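Local coordinates for acyl-[acyl-carrier-protein]--UDP-N-acetylglucosamine O-acyltransferase (Acinetobacter baumannii, PDB 4E6U), which catalyses the transfer of an acyl chain from acyl carrier protein to UDP-N-acetylglucosamine, the opening step of lipid A synthesis, at residues G54-G59 and A68-V73; L77-E82 and L100-V105. All blocks are in the same frame, centred on the assembly; numbering follows the deposited sequence. Where two conformers were deposited one is given.

In the fold
Contact 1 joins corners of two successive coils of a left-handed parallel beta-helix; contact 2 sets the loop 77-82 against the chain that leaves the next strand, 99-101. Their centres are about 13 Å apart. Strands 69-70 and 99-101 lie side by side in one parallel sheet, where Gly71 N and Leu100 O, 2.8 Å apart, probably form a hydrogen bond. A second tie comes from Arg102 of contact 2, whose NH1 lies 2.8 Å from Gly71 O of contact 1, as in a hydrogen bond. The Arg102 side chain is also about 6 Å from a sulfate ion, probably from the crystallisation liquor. Both contacts touch the second subunit, and in LpxA trimers the active sites lie in clefts between adjacent subunits.

Contact 1 of 2, residues G54-G59 and A68-V73; sequences GFTRIG and ASVGEV
The carbonyl oxygen of Gly71 takes two donors: a weak hydrogen bond from Gly54 N (3.2 Å, N-H...O angle 127°) and a bond from NH1 of Arg102. Gly54 O lies 3.3 Å from Gly71 O, acceptor against acceptor; the same NH1 reaches Gly54 O in a weak hydrogen bond, and the positive guanidinium probably eases the meeting of the two oxygens. Gly54 O is gripped again by Thr56 OG1, which donates at 2.8 Å from above the carbonyl plane, 48° out of it. This bond is set by chi1 of -64°, which puts OG1 beside the backbone N of Thr56 and against the bare CA of Gly71 at 3.3 Å. The fold is a left-handed parallel beta-helix, and corners of successive coils stack here: the bend at Gly54 and Phe55 leads into strand 56-58, while Gly71 turns the chain after strand 69-70 one coil further on. Inside the coils, Thr56 CG2 and Val70 CG1 make a loose contact at 4.4 Å, and both side chains also pack on Leu86 of strand 85-88. Past the corner, Glu72 folds back so that OE2 accepts from Val73 N at 2.8 Å, on the anti side and out of the carboxylate plane. Ser69 OG bonds to Gln66 and Glu96 of the second subunit, and Val73 O to Arg95 of that subunit.

Contact 2 of 2, residues L77-E82 and L100-V105; sequences LKYKGE and LHRGTV. With EDO (1,2-ethanediol), chain G.
Glu82 and Val105 make the main nonpolar contact, their side chains crossing at about a right angle. Glu82 CB meets Val105 CG1 at 3.4 Å, and the bend at chi2 (92°) carries the carboxylate carbon CD to within 3.7 Å of Val105 CG2. Two waters supply the polar links. One donates to Tyr79 OH (2.9 Å) and accepts from Arg102 NE; the stronger partner of this arginine is Gly71 O, held by NH1. The other water donates to Glu82 OE1 and accepts from Val105 N. Two hydrogen bonds run within 77-82: Tyr79 OH donates to Glu82 O at 2.6 Å, and Lys80 N to Glu82 OE1 at 2.9 Å, on the syn side but tilted out of the carboxylate plane. Gly81 N lies 3.2 Å above the plane of the Tyr79 ring, offset toward its rim. At the start of the segment, Leu77 N makes a nearly straight bond (175°) to O2 of a 1,2-ethanediol, probably from the crystallisation liquor, while the Leu77 side chain packs on Leu118 of the second subunit. Residues 77-82 belong to a loop that projects from the left-handed parallel beta-helix between strands 69-70 and 85-88, an excursion of the kind that interrupts the hexapeptide coils of LpxA enzymes.

Contact 1 of 2, residues G54-G59 and A68-V73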
loop_
_atom_site.group_PDB
_atom_site.type_symbol
_atom_site.label_atom_id
_atom_site.label_comp_id
_atom_site.label_asym_id
_atom_site.label_seq_id
_atom_site.Cartn_x
_atom_site.Cartn_y
_atom_site.Cartn_z
ATOM N N GLY A 54 19.368 -12.036 6.446
ATOM C CA GLY A 54 20.149 -13.089 7.079
ATOM C C GLY A 54 19.264 -14.277 7.302
ATOM O O GLY A 54 18.042 -14.194 7.137
ATOM N N PHE A 55 19.877 -15.412 7.650
ATOM C CA PHE A 55 19.109 -16.567 8.144
ATOM C C PHE A 55 17.958 -16.936 7.211
ATOM O O PHE A 55 16.814 -17.106 7.632
ATOM C CB PHE A 55 18.645 -16.312 9.592
ATOM C CG PHE A 55 19.775 -16.046 10.518
ATOM C CD1 PHE A 55 20.369 -17.104 11.206
ATOM C CD2 PHE A 55 20.300 -14.767 10.660
ATOM C CE1 PHE A 55 21.456 -16.877 12.045
ATOM C CE2 PHE A 55 21.383 -14.534 11.507
ATOM C CZ PHE A 55 21.959 -15.593 12.190
ATOM N N THR A 56 18.295 -17.071 5.934
ATOM C CA THR A 56 17.323 -17.321 4.887
ATOM C C THR A 56 17.851 -18.398 3.952
ATOM O O THR A 56 19.002 -18.317 3.500
ATOM C CB THR A 56 17.031 -16.006 4.096
ATOM O OG1 THR A 56 16.430 -15.058 4.996
ATOM C CG2 THR A 56 16.073 -16.230 2.948
ATOM N N ARG A 57 17.015 -19.396 3.673
ATOM C CA ARG A 57 17.325 -20.416 2.678
ATOM C C ARG A 57 16.445 -20.160 1.480
ATOM O O ARG A 57 15.221 -20.101 1.627
ATOM C CB ARG A 57 17.060 -21.823 3.231
ATOM C CG ARG A 57 17.920 -22.152 4.426
ATOM C CD ARG A 57 17.625 -23.545 4.985
ATOM N NE ARG A 57 18.226 -23.686 6.311
ATOM C CZ ARG A 57 17.573 -23.592 7.468
ATOM N NH1 ARG A 57 16.259 -23.377 7.502
ATOM N NH2 ARG A 57 18.246 -23.722 8.607
ATOM N N ILE A 58 17.050 -19.947 0.315
ATOM C CA ILE A 58 16.344 -19.682 -0.934
ATOM C C ILE A 58 16.613 -20.832 -1.892
ATOM O O ILE A 58 17.768 -21.194 -2.102
ATOM C CB ILE A 58 16.806 -18.342 -1.566
ATOM C CG1 ILE A 58 16.487 -17.202 -0.592
ATOM C CG2 ILE A 58 16.147 -18.118 -2.925
ATOM C CD1 ILE A 58 17.115 -15.862 -0.937
ATOM N N GLY A 59 15.560 -21.394 -2.461
ATOM C CA GLY A 59 15.694 -22.525 -3.384
ATOM C C GLY A 59 16.135 -22.152 -4.781
ATOM O O GLY A 59 16.834 -21.158 -4.991
ATOM N N ALA A 68 13.369 -5.323 -2.916
ATOM C CA ALA A 68 12.790 -6.319 -2.029
ATOM C C ALA A 68 13.655 -6.492 -0.791
ATOM O O ALA A 68 14.894 -6.533 -0.858
ATOM C CB ALA A 68 12.643 -7.621 -2.761
ATOM N N SER A 69 12.980 -6.610 0.351
ATOM C CA SER A 69 13.611 -6.876 1.637
ATOM C C SER A 69 13.247 -8.300 2.033
ATOM O O SER A 69 12.091 -8.589 2.372
ATOM C CB SER A 69 13.095 -5.884 2.671
ATOM O OG SER A 69 13.633 -6.163 3.948
ATOM N N VAL A 70 14.221 -9.177 1.935
ATOM C CA VAL A 70 13.966 -10.617 2.032
ATOM C C VAL A 70 14.662 -11.169 3.253
ATOM O O VAL A 70 15.882 -11.039 3.388
ATOM C CB VAL A 70 14.467 -11.334 0.751
ATOM C CG1 VAL A 70 14.245 -12.852 0.836
ATOM C CG2 VAL A 70 13.723 -10.807 -0.452
ATOM N N GLY A 71 13.909 -11.794 4.150
ATOM C CA GLY A 71 14.547 -12.411 5.331
ATOM C C GLY A 71 15.086 -11.384 6.299
ATOM O O GLY A 71 16.215 -11.487 6.788
ATOM N N GLU A 72 14.273 -10.368 6.557
ATOM C CA GLU A 72 14.589 -9.381 7.569
ATOM C C GLU A 72 13.909 -9.765 8.880
ATOM O O GLU A 72 12.931 -10.522 8.865
ATOM C CB GLU A 72 14.137 -7.985 7.090
ATOM C CG GLU A 72 14.607 -6.817 7.979
ATOM C CD GLU A 72 16.109 -6.900 8.286
ATOM O OE1 GLU A 72 16.908 -6.450 7.442
ATOM O OE2 GLU A 72 16.510 -7.447 9.349
ATOM N N VAL A 73 14.425 -9.251 9.993
ATOM C CA VAL A 73 13.833 -9.516 11.301
ATOM C C VAL A 73 12.380 -9.059 11.301
ATOM O O VAL A 73 11.989 -8.084 10.643
ATOM C CB VAL A 73 14.621 -8.816 12.441
ATOM C CG1 VAL A 73 16.014 -9.422 12.592
ATOM C CG2 VAL A 73 14.675 -7.294 12.260
#

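Contact 2 of 2, residues L77-E82 and L100-V105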
loop_
_atom_site.group_PDB
_atom_site.type_symbol
_atom_site.label_atom_id
_atom_site.label_comp_id
_atom_site.label_asym_id
_atom_site.label_seq_id
_atom_site.Cartn_x
_atom_site.Cartn_y
_atom_site.Cartn_z
ATOM N N LEU A 77 6.731 -7.012 18.380
ATOM C CA LEU A 77 7.408 -6.372 19.511
ATOM C C LEU A 77 7.862 -7.380 20.574
ATOM O O LEU A 77 8.703 -7.042 21.405
ATOM C CB LEU A 77 6.562 -5.238 20.126
ATOM C CG LEU A 77 6.471 -3.939 19.307
ATOM C CD1 LEU A 77 5.423 -3.002 19.915
ATOM C CD2 LEU A 77 7.820 -3.225 19.162
ATOM N N LYS A 78 7.350 -8.610 20.505
ATOM C CA LYS A 78 7.783 -9.683 21.412
ATOM C C LYS A 78 9.165 -10.219 21.062
ATOM O O LYS A 78 9.830 -10.823 21.908
ATOM C CB LYS A 78 6.790 -10.841 21.419
ATOM C CG LYS A 78 5.423 -10.503 21.991
ATOM C CD LYS A 78 4.526 -11.725 21.962
ATOM N N TYR A 79 9.594 -10.005 19.820
ATOM C CA TYR A 79 10.875 -10.528 19.360
ATOM C C TYR A 79 12.029 -9.963 20.182
ATOM O O TYR A 79 12.099 -8.756 20.420
ATOM C CB TYR A 79 11.068 -10.231 17.866
ATOM C CG TYR A 79 12.366 -10.770 17.324
ATOM C CD1 TYR A 79 12.509 -12.124 17.027
ATOM C CD2 TYR A 79 13.446 -9.924 17.115
ATOM C CE1 TYR A 79 13.716 -12.630 16.541
ATOM C CE2 TYR A 79 14.651 -10.412 16.627
ATOM C CZ TYR A 79 14.775 -11.759 16.338
ATOM O OH TYR A 79 15.980 -12.216 15.857
ATOM N N LYS A 80 12.922 -10.843 20.640
ATOM C CA LYS A 80 14.053 -10.432 21.485
ATOM C C LYS A 80 15.410 -10.930 20.970
ATOM O O LYS A 80 16.274 -11.346 21.749
ATOM C CB LYS A 80 13.841 -10.873 22.942
ATOM C CG LYS A 80 12.568 -10.320 23.608
ATOM C CD LYS A 80 12.504 -10.659 25.112
ATOM C CE LYS A 80 12.516 -12.173 25.397
ATOM N NZ LYS A 80 11.173 -12.834 25.307
ATOM N N GLY A 81 15.587 -10.891 19.656
ATOM C CA GLY A 81 16.885 -11.187 19.049
ATOM C C GLY A 81 17.205 -12.660 18.862
ATOM O O GLY A 81 18.335 -13.007 18.532
ATOM N N GLU A 82 16.214 -13.528 19.058
ATOM C CA GLU A 82 16.411 -14.968 18.907
ATOM C C GLU A 82 16.730 -15.371 17.466
ATOM O O GLU A 82 16.354 -14.680 16.510
ATOM C CB GLU A 82 15.181 -15.737 19.382
ATOM C CG GLU A 82 14.792 -15.500 20.843
ATOM C CD GLU A 82 13.780 -14.366 21.043
ATOM O OE1 GLU A 82 13.492 -13.590 20.101
ATOM O OE2 GLU A 82 13.259 -14.242 22.168
ATOM N N LEU A 100 9.622 -9.744 3.265
ATOM C CA LEU A 100 9.405 -11.094 3.780
ATOM C C LEU A 100 10.194 -11.205 5.064
ATOM O O LEU A 100 11.415 -11.038 5.072
ATOM C CB LEU A 100 9.851 -12.167 2.777
ATOM C CG LEU A 100 8.914 -12.372 1.594
ATOM C CD1 LEU A 100 9.274 -11.403 0.474
ATOM C CD2 LEU A 100 8.985 -13.826 1.117
ATOM N N HIS A 101 9.506 -11.474 6.168
ATOM C CA HIS A 101 10.154 -11.442 7.475
ATOM C C HIS A 101 10.325 -12.806 8.112
ATOM O O HIS A 101 9.530 -13.698 7.875
ATOM C CB HIS A 101 9.412 -10.506 8.422
ATOM C CG HIS A 101 9.558 -9.071 8.052
ATOM N ND1 HIS A 101 8.792 -8.074 8.616
ATOM C CD2 HIS A 101 10.366 -8.470 7.143
ATOM C CE1 HIS A 101 9.148 -6.912 8.091
ATOM N NE2 HIS A 101 10.109 -7.122 7.204
ATOM N N ARG A 102 11.385 -12.924 8.902
ATOM C CA ARG A 102 11.731 -14.170 9.580
ATOM C C ARG A 102 10.770 -14.440 10.730
ATOM O O ARG A 102 9.971 -13.579 11.115
ATOM C CB ARG A 102 13.184 -14.118 10.039
ATOM C CG ARG A 102 14.147 -13.849 8.864
ATOM C CD ARG A 102 15.589 -14.181 9.189
ATOM N NE ARG A 102 16.099 -13.548 10.412
ATOM C CZ ARG A 102 16.902 -12.481 10.452
ATOM N NH1 ARG A 102 17.285 -11.855 9.346
ATOM N NH2 ARG A 102 17.346 -12.031 11.622
ATOM N N GLY A 103 10.833 -15.663 11.262
ATOM C CA GLY A 103 9.861 -16.088 12.281
ATOM C C GLY A 103 10.132 -15.619 13.697
ATOM O O GLY A 103 11.008 -14.804 13.950
ATOM N N THR A 104 9.335 -16.151 14.626
ATOM C CA THR A 104 9.506 -15.863 16.049
ATOM C C THR A 104 9.583 -17.177 16.816
ATOM O O THR A 104 9.010 -18.186 16.403
ATOM C CB THR A 104 8.357 -15.020 16.632
ATOM O OG1 THR A 104 7.121 -15.735 16.504
ATOM C CG2 THR A 104 8.249 -13.665 15.916
ATOM N N VAL A 105 10.286 -17.150 17.946
ATOM C CA VAL A 105 10.427 -18.372 18.743
ATOM C C VAL A 105 9.125 -18.814 19.398
ATOM O O VAL A 105 8.964 -19.995 19.683
ATOM C CB VAL A 105 11.570 -18.301 19.779
ATOM C CG1 VAL A 105 12.912 -18.193 19.059
ATOM C CG2 VAL A 105 11.357 -17.166 20.780
HETATM C C1 EDO G . 3.045 -4.295 17.352
HETATM O O1 EDO G . 1.716 -4.695 17.711
HETATM C C2 EDO G . 3.834 -5.515 16.895
HETATM O O2 EDO G . 3.977 -6.420 18.002
HETATM O O HOH W 1 15.046 -13.267 13.288
HETATM O O HOH W 2 11.090 -14.508 18.750
#